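Terminal uridylyltransferase 1 (Trypanosoma brucei, PDB 5HZD) adds uridines from UTP to the 3' ends of guide RNAs, ribosomal RNAs and some mRNAs in mitochondrial RNA editing, with magnesium or manganese as cofactor. Local coordinates at residues Q45-V50 / G494-L499; N60-W65 / A395-V400; I124-V129 / P278-I283; R148-L153 / P173-H178. One frame throughout, in Å; residues are numbered along the deposited sequence.

In the fold
The four contacts fall into two groups. Contacts 3 and 4 lie in the catalytic palm, their centres about 11 Å apart, and both reach the five-stranded mixed sheet; a probable hydrogen bond from H177 to the carbonyl of I283 joins them. Contact 3 includes D125, by similarity a ligand of the catalytic metal, whereas in contact 4 the side chain of I175 lies about 7 Å from that of D286, by similarity important for catalysis. Contacts 1 and 2 belong to the helical region, centres about 13 Å apart, and touch where L498 packs on V400 and W65. Centre to centre, contact 1 is about 44 Å from contact 3. Along the chain, contact 1 encloses the other three.

Contact 1. Residues Q45-V50 / G494-L499; sequences QKLNPV and GLLSLL
L496 and L499 receive the side chain of L47 where elements near the two ends of the chain meet, in the helical region remote from the catalytic palm. This is a small, entirely apolar contact between helix 37-47 and the C-terminal part of helix 481-497 with the residues that follow it, well illustrating how one leucine can join elements more than 440 residues apart. Along the later segment, L495 turns mainly to W51 and to the rings of F403 and Y404. L496 follows, with its CG beside the backbone N (chi1 -62°); the branch CD2, not the extended CD1, meets L47 CD1 at 3.5 Å, and the two side chains slant across one another. Its other neighbours, L40 and I43, also belong to helix 37-47, so L496 packs on three residues of that helix. Further on, L499 comes back to the contact, covered by W51 as well, while its carbonyl is held by R58. The backbones remain well separated, with 9.1 Å between the CA atoms of L47 and L496, and leucine branches span the interval. L47 and L499 finally meet tip to tip, CD1 to CD1 at 3.9 Å.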
loop_
_atom_site.group_PDB
_atom_site.type_symbol
_atom_site.label_atom_id
_atom_site.label_comp_id
_atom_site.label_asym_id
_atom_site.label_seq_id
_atom_site.Cartn_x
_atom_site.Cartn_y
_atom_site.Cartn_z
ATOM N N GLN A 45 30.785 3.145 -14.863
ATOM C CA GLN A 45 31.458 2.366 -15.916
ATOM C C GLN A 45 32.924 2.069 -15.630
ATOM O O GLN A 45 33.468 1.083 -16.150
ATOM C CB GLN A 45 31.369 3.048 -17.274
ATOM C CG GLN A 45 30.072 2.768 -17.997
ATOM C CD GLN A 45 29.904 3.636 -19.214
ATOM O OE1 GLN A 45 30.490 4.714 -19.306
ATOM N NE2 GLN A 45 29.109 3.169 -20.167
ATOM N N LYS A 46 33.572 2.911 -14.830
ATOM C CA LYS A 46 34.955 2.632 -14.437
ATOM C C LYS A 46 34.994 1.406 -13.526
ATOM O O LYS A 46 35.934 0.612 -13.561
ATOM C CB LYS A 46 35.580 3.828 -13.720
ATOM C CG LYS A 46 35.559 5.103 -14.532
ATOM C CD LYS A 46 36.301 4.946 -15.851
ATOM C CE LYS A 46 35.728 5.871 -16.922
ATOM N NZ LYS A 46 34.346 5.455 -17.317
ATOM N N LEU A 47 33.960 1.262 -12.711
ATOM C CA LEU A 47 33.883 0.168 -11.744
ATOM C C LEU A 47 33.550 -1.182 -12.373
ATOM O O LEU A 47 33.951 -2.234 -11.871
ATOM C CB LEU A 47 32.904 0.532 -10.615
ATOM C CG LEU A 47 33.543 1.553 -9.661
ATOM C CD1 LEU A 47 32.508 2.268 -8.818
ATOM C CD2 LEU A 47 34.558 0.865 -8.751
ATOM N N ASN A 48 32.834 -1.158 -13.492
ATOM C CA ASN A 48 32.369 -2.399 -14.101
ATOM C C ASN A 48 33.464 -3.445 -14.447
ATOM O O ASN A 48 33.349 -4.610 -14.057
ATOM C CB ASN A 48 31.445 -2.104 -15.293
ATOM C CG ASN A 48 30.534 -3.262 -15.612
ATOM O OD1 ASN A 48 30.074 -3.970 -14.712
ATOM N ND2 ASN A 48 30.293 -3.486 -16.896
ATOM N N PRO A 49 34.535 -3.045 -15.144
ATOM C CA PRO A 49 35.546 -4.074 -15.426
ATOM C C PRO A 49 36.270 -4.604 -14.187
ATOM O O PRO A 49 36.959 -5.618 -14.283
ATOM C CB PRO A 49 36.543 -3.345 -16.329
ATOM C CG PRO A 49 36.369 -1.913 -15.999
ATOM C CD PRO A 49 34.906 -1.746 -15.732
ATOM N N VAL A 50 36.121 -3.928 -13.047
ATOM C CA VAL A 50 36.768 -4.353 -11.810
ATOM C C VAL A 50 35.727 -4.624 -10.724
ATOM O O VAL A 50 36.017 -4.550 -9.528
ATOM C CB VAL A 50 37.791 -3.295 -11.298
ATOM C CG1 VAL A 50 38.931 -3.107 -12.300
ATOM C CG2 VAL A 50 37.095 -1.958 -10.971
ATOM N N GLY A 494 22.524 5.136 -6.816
ATOM C CA GLY A 494 22.318 4.153 -5.760
ATOM C C GLY A 494 23.457 3.148 -5.684
ATOM O O GLY A 494 23.921 2.811 -4.588
ATOM N N LEU A 495 23.906 2.672 -6.846
ATOM C CA LEU A 495 24.997 1.707 -6.942
ATOM C C LEU A 495 26.239 2.280 -6.279
ATOM O O LEU A 495 26.862 1.637 -5.430
ATOM C CB LEU A 495 25.305 1.420 -8.406
ATOM C CG LEU A 495 26.428 0.438 -8.689
ATOM C CD1 LEU A 495 26.026 -0.940 -8.167
ATOM C CD2 LEU A 495 26.709 0.367 -10.181
ATOM N N LEU A 496 26.592 3.499 -6.664
ATOM C CA LEU A 496 27.816 4.118 -6.175
ATOM C C LEU A 496 27.739 4.391 -4.684
ATOM O O LEU A 496 28.762 4.312 -3.986
ATOM C CB LEU A 496 28.138 5.398 -6.957
ATOM C CG LEU A 496 28.383 5.149 -8.443
ATOM C CD1 LEU A 496 28.460 6.466 -9.247
ATOM C CD2 LEU A 496 29.630 4.323 -8.648
ATOM N N SER A 497 26.554 4.726 -4.187
ATOM C CA SER A 497 26.409 5.117 -2.779
ATOM C C SER A 497 26.594 3.930 -1.834
ATOM O O SER A 497 27.018 4.102 -0.686
ATOM C CB SER A 497 25.026 5.706 -2.533
ATOM O OG SER A 497 24.894 6.953 -3.205
ATOM N N LEU A 498 26.263 2.735 -2.297
ATOM C CA LEU A 498 26.312 1.560 -1.414
ATOM C C LEU A 498 27.747 1.030 -1.289
ATOM O O LEU A 498 28.035 0.136 -0.476
ATOM C CB LEU A 498 25.356 0.456 -1.905
ATOM C CG LEU A 498 23.873 0.786 -1.761
ATOM C CD1 LEU A 498 23.011 -0.193 -2.587
ATOM C CD2 LEU A 498 23.433 0.772 -0.319
ATOM N N LEU A 499 28.649 1.557 -2.110
ATOM C CA LEU A 499 30.059 1.161 -2.005
ATOM C C LEU A 499 30.825 2.068 -1.076
ATOM O O LEU A 499 32.031 1.889 -0.882
ATOM C CB LEU A 499 30.765 1.202 -3.367
ATOM C CG LEU A 499 30.136 0.346 -4.447
ATOM C CD1 LEU A 499 30.859 0.582 -5.773
ATOM C CD2 LEU A 499 30.212 -1.115 -4.050
#

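Contact 2. Residues N60-W65 / A395-V400; sequences NTITSW and AGDMLV
I62 lies against the backbone of G396, pressing a branch methyl onto the main chain where two helices cross almost at right angles (97°). With CG1 beside the backbone N (chi1 -65°), the other branch is swung to the far side from that N, and I62 CG2 rests 3.4 Å from G396 C. The same methyl borders the carboxylate of D397, and it meets V400 CG2 at 4.0 Å, the two branched side chains running across each other at about a right angle. L55 and W51 of helix 51-57 close round this apolar patch. The main chain of I62 also takes part: its O receives a CA-H...O contact from G396 CA at 3.5 Å. Next, T63 starts its side chain away from the partner helix, yet it is joined to it through a water, which lies 3.0 Å from T63 OG1 and donates to D397 OD1 at 2.8 Å; this polar bridge flanks the apolar centre. W65, further on, sends its indole past the crossing, giving NE1 to the carbonyl of K500 and meeting the ring of F509 edge-to-face. With no side chain on G396 between them, the axes of the two short segments approach to 7.6 Å. The arrangement exemplifies a tight, glycine-mediated crossing of helices, here between helices 59-76 and 385-409 of the helical region.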
loop_
_atom_site.group_PDB
_atom_site.type_symbol
_atom_site.label_atom_id
_atom_site.label_comp_id
_atom_site.label_asym_id
_atom_site.label_seq_id
_atom_site.Cartn_x
_atom_site.Cartn_y
_atom_site.Cartn_z
ATOM N N ASN A 60 33.192 -4.855 3.853
ATOM C CA ASN A 60 32.779 -4.402 5.180
ATOM C C ASN A 60 31.715 -3.327 5.075
ATOM O O ASN A 60 30.781 -3.292 5.876
ATOM C CB ASN A 60 33.969 -3.883 5.987
ATOM C CG ASN A 60 34.959 -4.990 6.333
ATOM O OD1 ASN A 60 34.585 -6.167 6.353
ATOM N ND2 ASN A 60 36.210 -4.621 6.633
ATOM N N THR A 61 31.864 -2.452 4.086
ATOM C CA THR A 61 30.906 -1.366 3.886
ATOM C C THR A 61 29.571 -1.925 3.436
ATOM O O THR A 61 28.504 -1.485 3.885
ATOM C CB THR A 61 31.454 -0.341 2.846
ATOM O OG1 THR A 61 32.553 0.343 3.434
ATOM C CG2 THR A 61 30.339 0.658 2.455
ATOM N N ILE A 62 29.613 -2.910 2.541
ATOM C CA ILE A 62 28.387 -3.488 2.030
ATOM C C ILE A 62 27.621 -4.204 3.154
ATOM O O ILE A 62 26.406 -4.054 3.297
ATOM C CB ILE A 62 28.694 -4.417 0.820
ATOM C CG1 ILE A 62 29.251 -3.580 -0.321
ATOM C CG2 ILE A 62 27.447 -5.175 0.388
ATOM C CD1 ILE A 62 29.885 -4.396 -1.437
ATOM N N THR A 63 28.345 -4.909 4.016
ATOM C CA THR A 63 27.721 -5.508 5.190
ATOM C C THR A 63 27.133 -4.472 6.148
ATOM O O THR A 63 26.060 -4.661 6.715
ATOM C CB THR A 63 28.705 -6.448 5.869
ATOM O OG1 THR A 63 28.960 -7.516 4.938
ATOM C CG2 THR A 63 28.146 -7.014 7.167
ATOM N N SER A 64 27.844 -3.366 6.323
ATOM C CA SER A 64 27.339 -2.267 7.131
ATOM C C SER A 64 26.035 -1.752 6.548
ATOM O O SER A 64 25.100 -1.447 7.287
ATOM C CB SER A 64 28.379 -1.141 7.230
ATOM O OG SER A 64 27.906 -0.072 8.034
ATOM N N TRP A 65 25.956 -1.672 5.214
ATOM C CA TRP A 65 24.697 -1.245 4.595
ATOM C C TRP A 65 23.591 -2.269 4.889
ATOM O O TRP A 65 22.461 -1.888 5.176
ATOM C CB TRP A 65 24.843 -0.955 3.086
ATOM C CG TRP A 65 25.416 0.446 2.788
ATOM C CD1 TRP A 65 26.639 0.748 2.261
ATOM C CD2 TRP A 65 24.738 1.701 2.961
ATOM N NE1 TRP A 65 26.778 2.112 2.119
ATOM C CE2 TRP A 65 25.621 2.717 2.532
ATOM C CE3 TRP A 65 23.464 2.063 3.420
ATOM C CZ2 TRP A 65 25.277 4.071 2.571
ATOM C CZ3 TRP A 65 23.129 3.406 3.457
ATOM C CH2 TRP A 65 24.029 4.392 3.035
ATOM N N ALA A 395 21.771 -9.075 2.876
ATOM C CA ALA A 395 20.958 -7.900 2.528
ATOM C C ALA A 395 21.782 -6.854 1.769
ATOM O O ALA A 395 21.321 -6.278 0.756
ATOM C CB ALA A 395 20.329 -7.281 3.776
ATOM N N GLY A 396 22.978 -6.568 2.261
ATOM C CA GLY A 396 23.834 -5.633 1.560
ATOM C C GLY A 396 24.191 -6.127 0.168
ATOM O O GLY A 396 24.124 -5.366 -0.811
ATOM N N ASP A 397 24.568 -7.394 0.057
ATOM C CA ASP A 397 24.915 -7.972 -1.245
ATOM C C ASP A 397 23.734 -7.860 -2.218
ATOM O O ASP A 397 23.896 -7.560 -3.414
ATOM C CB ASP A 397 25.177 -9.469 -1.112
ATOM C CG ASP A 397 26.521 -9.801 -0.519
ATOM O OD1 ASP A 397 27.409 -8.920 -0.442
ATOM O OD2 ASP A 397 26.684 -10.989 -0.140
ATOM N N MET A 398 22.544 -8.161 -1.716
ATOM C CA MET A 398 21.357 -8.160 -2.564
ATOM C C MET A 398 20.974 -6.774 -3.037
ATOM O O MET A 398 20.580 -6.587 -4.188
ATOM C CB MET A 398 20.204 -8.813 -1.820
ATOM C CG MET A 398 20.486 -10.290 -1.641
ATOM S SD MET A 398 19.401 -11.068 -0.413
ATOM C CE MET A 398 17.832 -11.119 -1.295
ATOM N N LEU A 399 21.087 -5.795 -2.146
ATOM C CA LEU A 399 20.749 -4.425 -2.531
ATOM C C LEU A 399 21.756 -3.836 -3.514
ATOM O O LEU A 399 21.373 -3.228 -4.521
ATOM C CB LEU A 399 20.583 -3.518 -1.310
ATOM C CG LEU A 399 19.889 -2.206 -1.672
ATOM C CD1 LEU A 399 18.443 -2.438 -2.057
ATOM C CD2 LEU A 399 19.990 -1.184 -0.498
ATOM N N VAL A 400 23.047 -4.027 -3.262
ATOM C CA VAL A 400 24.051 -3.586 -4.230
ATOM C C VAL A 400 23.807 -4.281 -5.570
ATOM O O VAL A 400 23.874 -3.669 -6.643
ATOM C CB VAL A 400 25.458 -3.937 -3.714
ATOM C CG1 VAL A 400 26.507 -3.714 -4.822
ATOM C CG2 VAL A 400 25.742 -3.101 -2.537
HETATM O O HOH W 1 28.265 -7.904 2.045
#

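Contact 3. Residues I124-V129 / P278-I283; sequences IDFAVV and PELYNI
F126 pushes the end of its ring into a shallow notch formed by two methyl groups, L280 CD1 and I283 CD1, which stand 4.8 Å apart on the loop 278-283. Its CE2 approaches L280 CD1 at 3.9 Å and its CZ approaches I283 CD1 at 4.2 Å, both obliquely to the ring. The notch depends on two different torsions: L280 has its CG anti to the backbone N (chi1 -175°), whereas CG1 of I283 is wedged between N and carbonyl carbon (chi1 63°) and reaches out along an extended chain. I124 adds a second bump beside the first. Its CG1 lies 4.3 Å from I283 CD1, and its CG2 sits 3.6 Å above one face of the F126 ring, toward the rim, so the ring is steadied from its own strand as well. F285 meets F126 edge-to-face, and L93 of helix 80-100 helps to enclose it. Between the two apolar residues, D125 projects to the other side of the strand, beside F109 and D286. The result is characteristic of the nucleotidyltransferase palm: I124 and F126 pack into the core on one side, and D125, by similarity a ligand of the catalytic metal, stands on the other.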
loop_
_atom_site.group_PDB
_atom_site.type_symbol
_atom_site.label_atom_id
_atom_site.label_comp_id
_atom_site.label_asym_id
_atom_site.label_seq_id
_atom_site.Cartn_x
_atom_site.Cartn_y
_atom_site.Cartn_z
ATOM N N ILE A 124 -3.853 2.517 5.923
ATOM C CA ILE A 124 -4.437 1.188 5.756
ATOM C C ILE A 124 -5.405 1.286 4.595
ATOM O O ILE A 124 -6.152 2.253 4.519
ATOM C CB ILE A 124 -5.236 0.780 7.029
ATOM C CG1 ILE A 124 -4.266 0.544 8.194
ATOM C CG2 ILE A 124 -6.128 -0.454 6.770
ATOM C CD1 ILE A 124 -3.360 -0.704 8.059
ATOM N N ASP A 125 -5.363 0.332 3.669
ATOM C CA ASP A 125 -6.391 0.250 2.625
ATOM C C ASP A 125 -7.468 -0.734 3.034
ATOM O O ASP A 125 -7.171 -1.851 3.471
ATOM C CB ASP A 125 -5.791 -0.230 1.298
ATOM C CG ASP A 125 -4.975 0.848 0.621
ATOM O OD1 ASP A 125 -5.599 1.760 0.040
ATOM O OD2 ASP A 125 -3.728 0.770 0.677
ATOM N N PHE A 126 -8.725 -0.326 2.885
ATOM C CA PHE A 126 -9.841 -1.223 3.182
ATOM C C PHE A 126 -10.626 -1.387 1.899
ATOM O O PHE A 126 -11.022 -0.393 1.280
ATOM C CB PHE A 126 -10.796 -0.584 4.209
ATOM C CG PHE A 126 -10.259 -0.474 5.597
ATOM C CD1 PHE A 126 -9.939 -1.614 6.324
ATOM C CD2 PHE A 126 -10.213 0.759 6.238
ATOM C CE1 PHE A 126 -9.494 -1.529 7.645
ATOM C CE2 PHE A 126 -9.781 0.866 7.551
ATOM C CZ PHE A 126 -9.429 -0.269 8.274
ATOM N N ALA A 127 -10.856 -2.625 1.487
ATOM C CA ALA A 127 -11.744 -2.907 0.353
ATOM C C ALA A 127 -13.060 -3.443 0.897
ATOM O O ALA A 127 -13.062 -4.321 1.751
ATOM C CB ALA A 127 -11.126 -3.995 -0.540
ATOM N N VAL A 128 -14.177 -2.942 0.386
ATOM C CA VAL A 128 -15.506 -3.381 0.843
ATOM C C VAL A 128 -16.147 -4.159 -0.300
ATOM O O VAL A 128 -16.439 -3.589 -1.345
ATOM C CB VAL A 128 -16.367 -2.132 1.167
ATOM C CG1 VAL A 128 -17.818 -2.534 1.536
ATOM C CG2 VAL A 128 -15.702 -1.321 2.311
ATOM N N VAL A 129 -16.377 -5.460 -0.110
ATOM C CA VAL A 129 -16.791 -6.341 -1.190
ATOM C C VAL A 129 -17.818 -7.346 -0.679
ATOM O O VAL A 129 -17.632 -7.951 0.401
ATOM C CB VAL A 129 -15.585 -7.168 -1.736
ATOM C CG1 VAL A 129 -16.038 -8.092 -2.889
ATOM C CG2 VAL A 129 -14.465 -6.222 -2.199
ATOM N N PRO A 278 -12.372 4.582 19.604
ATOM C CA PRO A 278 -12.020 3.320 18.944
ATOM C C PRO A 278 -10.991 3.474 17.798
ATOM O O PRO A 278 -10.893 4.550 17.172
ATOM C CB PRO A 278 -13.360 2.846 18.374
ATOM C CG PRO A 278 -14.373 3.397 19.366
ATOM C CD PRO A 278 -13.841 4.756 19.730
ATOM N N GLU A 279 -10.242 2.405 17.545
ATOM C CA GLU A 279 -9.139 2.387 16.555
ATOM C C GLU A 279 -9.451 3.040 15.202
ATOM O O GLU A 279 -8.620 3.777 14.641
ATOM C CB GLU A 279 -8.637 0.945 16.364
ATOM C CG GLU A 279 -7.840 0.365 17.560
ATOM C CD GLU A 279 -8.698 -0.215 18.688
ATOM O OE1 GLU A 279 -9.960 -0.148 18.653
ATOM O OE2 GLU A 279 -8.124 -0.755 19.657
ATOM N N LEU A 280 -10.644 2.787 14.665
ATOM C CA LEU A 280 -10.981 3.257 13.327
ATOM C C LEU A 280 -10.914 4.787 13.231
ATOM O O LEU A 280 -10.613 5.352 12.163
ATOM C CB LEU A 280 -12.374 2.739 12.943
ATOM C CG LEU A 280 -12.808 3.052 11.518
ATOM C CD1 LEU A 280 -11.944 2.299 10.497
ATOM C CD2 LEU A 280 -14.284 2.759 11.282
ATOM N N TYR A 281 -11.157 5.461 14.346
ATOM C CA TYR A 281 -11.149 6.933 14.351
ATOM C C TYR A 281 -9.740 7.496 14.325
ATOM O O TYR A 281 -9.538 8.680 14.054
ATOM C CB TYR A 281 -11.848 7.477 15.610
ATOM C CG TYR A 281 -13.317 7.219 15.679
ATOM C CD1 TYR A 281 -14.235 8.172 15.227
ATOM C CD2 TYR A 281 -13.811 6.028 16.192
ATOM C CE1 TYR A 281 -15.598 7.934 15.308
ATOM C CE2 TYR A 281 -15.187 5.781 16.256
ATOM C CZ TYR A 281 -16.067 6.728 15.813
ATOM O OH TYR A 281 -17.416 6.437 15.921
ATOM N N ASN A 282 -8.754 6.664 14.612
ATOM C CA ASN A 282 -7.416 7.132 14.902
ATOM C C ASN A 282 -6.408 6.825 13.803
ATOM O O ASN A 282 -5.232 7.172 13.924
ATOM C CB ASN A 282 -6.929 6.474 16.192
ATOM C CG ASN A 282 -7.824 6.781 17.370
ATOM O OD1 ASN A 282 -8.446 7.841 17.429
ATOM N ND2 ASN A 282 -7.886 5.859 18.330
ATOM N N ILE A 283 -6.849 6.160 12.745
ATOM C CA ILE A 283 -5.952 5.740 11.699
ATOM C C ILE A 283 -6.295 6.363 10.347
ATOM O O ILE A 283 -7.465 6.541 10.010
ATOM C CB ILE A 283 -5.929 4.200 11.583
ATOM C CG1 ILE A 283 -7.282 3.653 11.193
ATOM C CG2 ILE A 283 -5.425 3.556 12.881
ATOM C CD1 ILE A 283 -7.195 2.182 10.826
#

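Contact 4. Residues R148-L153 / P173-H178; sequences RSITEL and PIIKHH
I175 sets CG1 beside its backbone N (chi1 -64°) and then runs on extended (chi2 171°), so that CD1 reaches out from the strand to the turn of helix formed by I150 and T151. On the helix, I150 adopts a similar first torsion (chi1 -67°), which turns CG2 toward the strand; it meets I175 CD1 at 3.7 Å, the two side chains passing at a slant. T151 takes the same methyl from beside it. Its OG1 stands 3.4 Å from I175 CD1 and 3.6 Å from I175 CG1, and the backbone N of T151 lies 3.7 Å from that CD1, so the tip of the isoleucine rests close against the helix itself. V147, one turn earlier, and L287 of the neighbouring strand also flank I175, while W100 lies against I150 from helix 80-100. Helix 143-156 here packs on the sheet of the nucleotidyltransferase palm. The next residue of the strand, K176, is turned away from the helix and forms a salt bridge with D286, a residue probably important for catalysis. Chemically the join is one of dispersion and shape: no hydrogen bond crosses it, and T151 OG1 is bonded to the carbonyl of V147 within its own helix, so the hydroxyl probably meets the aliphatic chain at little polar cost.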
loop_
_atom_site.group_PDB
_atom_site.type_symbol
_atom_site.label_atom_id
_atom_site.label_comp_id
_atom_site.label_asym_id
_atom_site.label_seq_id
_atom_site.Cartn_x
_atom_site.Cartn_y
_atom_site.Cartn_z
ATOM N N ARG A 148 -21.005 8.037 -1.073
ATOM C CA ARG A 148 -21.878 8.982 -0.346
ATOM C C ARG A 148 -22.615 8.252 0.785
ATOM O O ARG A 148 -22.708 8.781 1.884
ATOM C CB ARG A 148 -22.841 9.706 -1.299
ATOM C CG ARG A 148 -22.048 10.490 -2.369
ATOM C CD ARG A 148 -22.840 10.865 -3.605
ATOM N NE ARG A 148 -24.020 11.644 -3.274
ATOM C CZ ARG A 148 -25.257 11.260 -3.575
ATOM N NH1 ARG A 148 -25.454 10.105 -4.221
ATOM N NH2 ARG A 148 -26.294 12.027 -3.240
ATOM N N SER A 149 -23.089 7.035 0.523
ATOM C CA SER A 149 -23.816 6.278 1.561
ATOM C C SER A 149 -22.958 5.995 2.770
ATOM O O SER A 149 -23.391 6.225 3.920
ATOM C CB SER A 149 -24.338 4.954 0.990
ATOM O OG SER A 149 -25.333 5.204 0.013
ATOM N N ILE A 150 -21.745 5.502 2.550
ATOM C CA ILE A 150 -20.894 5.145 3.683
ATOM C C ILE A 150 -20.355 6.390 4.401
ATOM O O ILE A 150 -20.208 6.392 5.627
ATOM C CB ILE A 150 -19.810 4.166 3.254
ATOM C CG1 ILE A 150 -20.508 2.844 2.865
ATOM C CG2 ILE A 150 -18.822 3.931 4.382
ATOM C CD1 ILE A 150 -19.606 1.927 2.131
ATOM N N THR A 151 -20.087 7.460 3.645
ATOM C CA THR A 151 -19.718 8.716 4.299
ATOM C C THR A 151 -20.768 9.150 5.315
ATOM O O THR A 151 -20.417 9.513 6.427
ATOM C CB THR A 151 -19.465 9.808 3.281
ATOM O OG1 THR A 151 -18.361 9.381 2.479
ATOM C CG2 THR A 151 -19.048 11.117 3.989
ATOM N N GLU A 152 -22.039 9.047 4.950
ATOM C CA GLU A 152 -23.108 9.482 5.850
ATOM C C GLU A 152 -23.200 8.589 7.078
ATOM O O GLU A 152 -23.404 9.072 8.185
ATOM C CB GLU A 152 -24.448 9.489 5.115
ATOM C CG GLU A 152 -25.631 9.824 5.993
ATOM C CD GLU A 152 -25.660 11.284 6.423
ATOM O OE1 GLU A 152 -24.809 12.083 5.956
ATOM O OE2 GLU A 152 -26.539 11.633 7.252
ATOM N N LEU A 153 -23.041 7.288 6.893
ATOM C CA LEU A 153 -23.037 6.388 8.054
ATOM C C LEU A 153 -21.890 6.703 9.013
ATOM O O LEU A 153 -22.064 6.691 10.256
ATOM C CB LEU A 153 -22.968 4.911 7.620
ATOM C CG LEU A 153 -24.201 4.370 6.899
ATOM C CD1 LEU A 153 -23.980 2.922 6.440
ATOM C CD2 LEU A 153 -25.458 4.481 7.784
ATOM N N PRO A 173 -13.713 5.773 -7.269
ATOM C CA PRO A 173 -14.213 6.543 -6.124
ATOM C C PRO A 173 -13.863 5.877 -4.808
ATOM O O PRO A 173 -13.923 4.651 -4.677
ATOM C CB PRO A 173 -15.732 6.501 -6.314
ATOM C CG PRO A 173 -15.896 6.278 -7.811
ATOM C CD PRO A 173 -14.809 5.313 -8.136
ATOM N N ILE A 174 -13.466 6.685 -3.832
ATOM C CA ILE A 174 -13.037 6.169 -2.536
ATOM C C ILE A 174 -13.455 7.147 -1.449
ATOM O O ILE A 174 -13.916 8.257 -1.735
ATOM C CB ILE A 174 -11.507 5.967 -2.447
ATOM C CG1 ILE A 174 -10.778 7.289 -2.718
ATOM C CG2 ILE A 174 -11.034 4.915 -3.441
ATOM C CD1 ILE A 174 -9.281 7.222 -2.322
ATOM N N ILE A 175 -13.336 6.699 -0.199
ATOM C CA ILE A 175 -13.423 7.585 0.953
ATOM C C ILE A 175 -12.053 7.623 1.594
ATOM O O ILE A 175 -11.480 6.589 1.888
ATOM C CB ILE A 175 -14.429 7.047 2.012
ATOM C CG1 ILE A 175 -15.854 7.029 1.433
ATOM C CG2 ILE A 175 -14.387 7.962 3.263
ATOM C CD1 ILE A 175 -16.857 6.301 2.345
ATOM N N LYS A 176 -11.508 8.812 1.800
ATOM C CA LYS A 176 -10.243 8.937 2.521
ATOM C C LYS A 176 -10.533 9.444 3.905
ATOM O O LYS A 176 -11.282 10.416 4.086
ATOM C CB LYS A 176 -9.326 9.953 1.817
ATOM C CG LYS A 176 -8.649 9.376 0.544
ATOM C CD LYS A 176 -7.647 10.379 -0.041
ATOM C CE LYS A 176 -6.380 10.408 0.774
ATOM N NZ LYS A 176 -5.564 9.186 0.429
ATOM N N HIS A 177 -9.960 8.799 4.915
ATOM C CA HIS A 177 -10.056 9.310 6.266
ATOM C C HIS A 177 -8.703 9.812 6.736
ATOM O O HIS A 177 -7.696 9.092 6.665
ATOM C CB HIS A 177 -10.576 8.213 7.219
ATOM C CG HIS A 177 -10.569 8.643 8.651
ATOM N ND1 HIS A 177 -9.607 8.223 9.550
ATOM C CD2 HIS A 177 -11.350 9.531 9.319
ATOM C CE1 HIS A 177 -9.842 8.789 10.724
ATOM N NE2 HIS A 177 -10.878 9.601 10.602
ATOM N N HIS A 178 -8.666 11.072 7.155
ATOM C CA HIS A 178 -7.436 11.707 7.623
ATOM C C HIS A 178 -7.516 11.860 9.140
ATOM O O HIS A 178 -8.270 12.681 9.649
ATOM C CB HIS A 178 -7.306 13.109 7.011
ATOM C CG HIS A 178 -7.413 13.154 5.524
ATOM N ND1 HIS A 178 -6.320 13.002 4.697
ATOM C CD2 HIS A 178 -8.478 13.370 4.711
ATOM C CE1 HIS A 178 -6.709 13.101 3.435
ATOM N NE2 HIS A 178 -8.010 13.337 3.417
#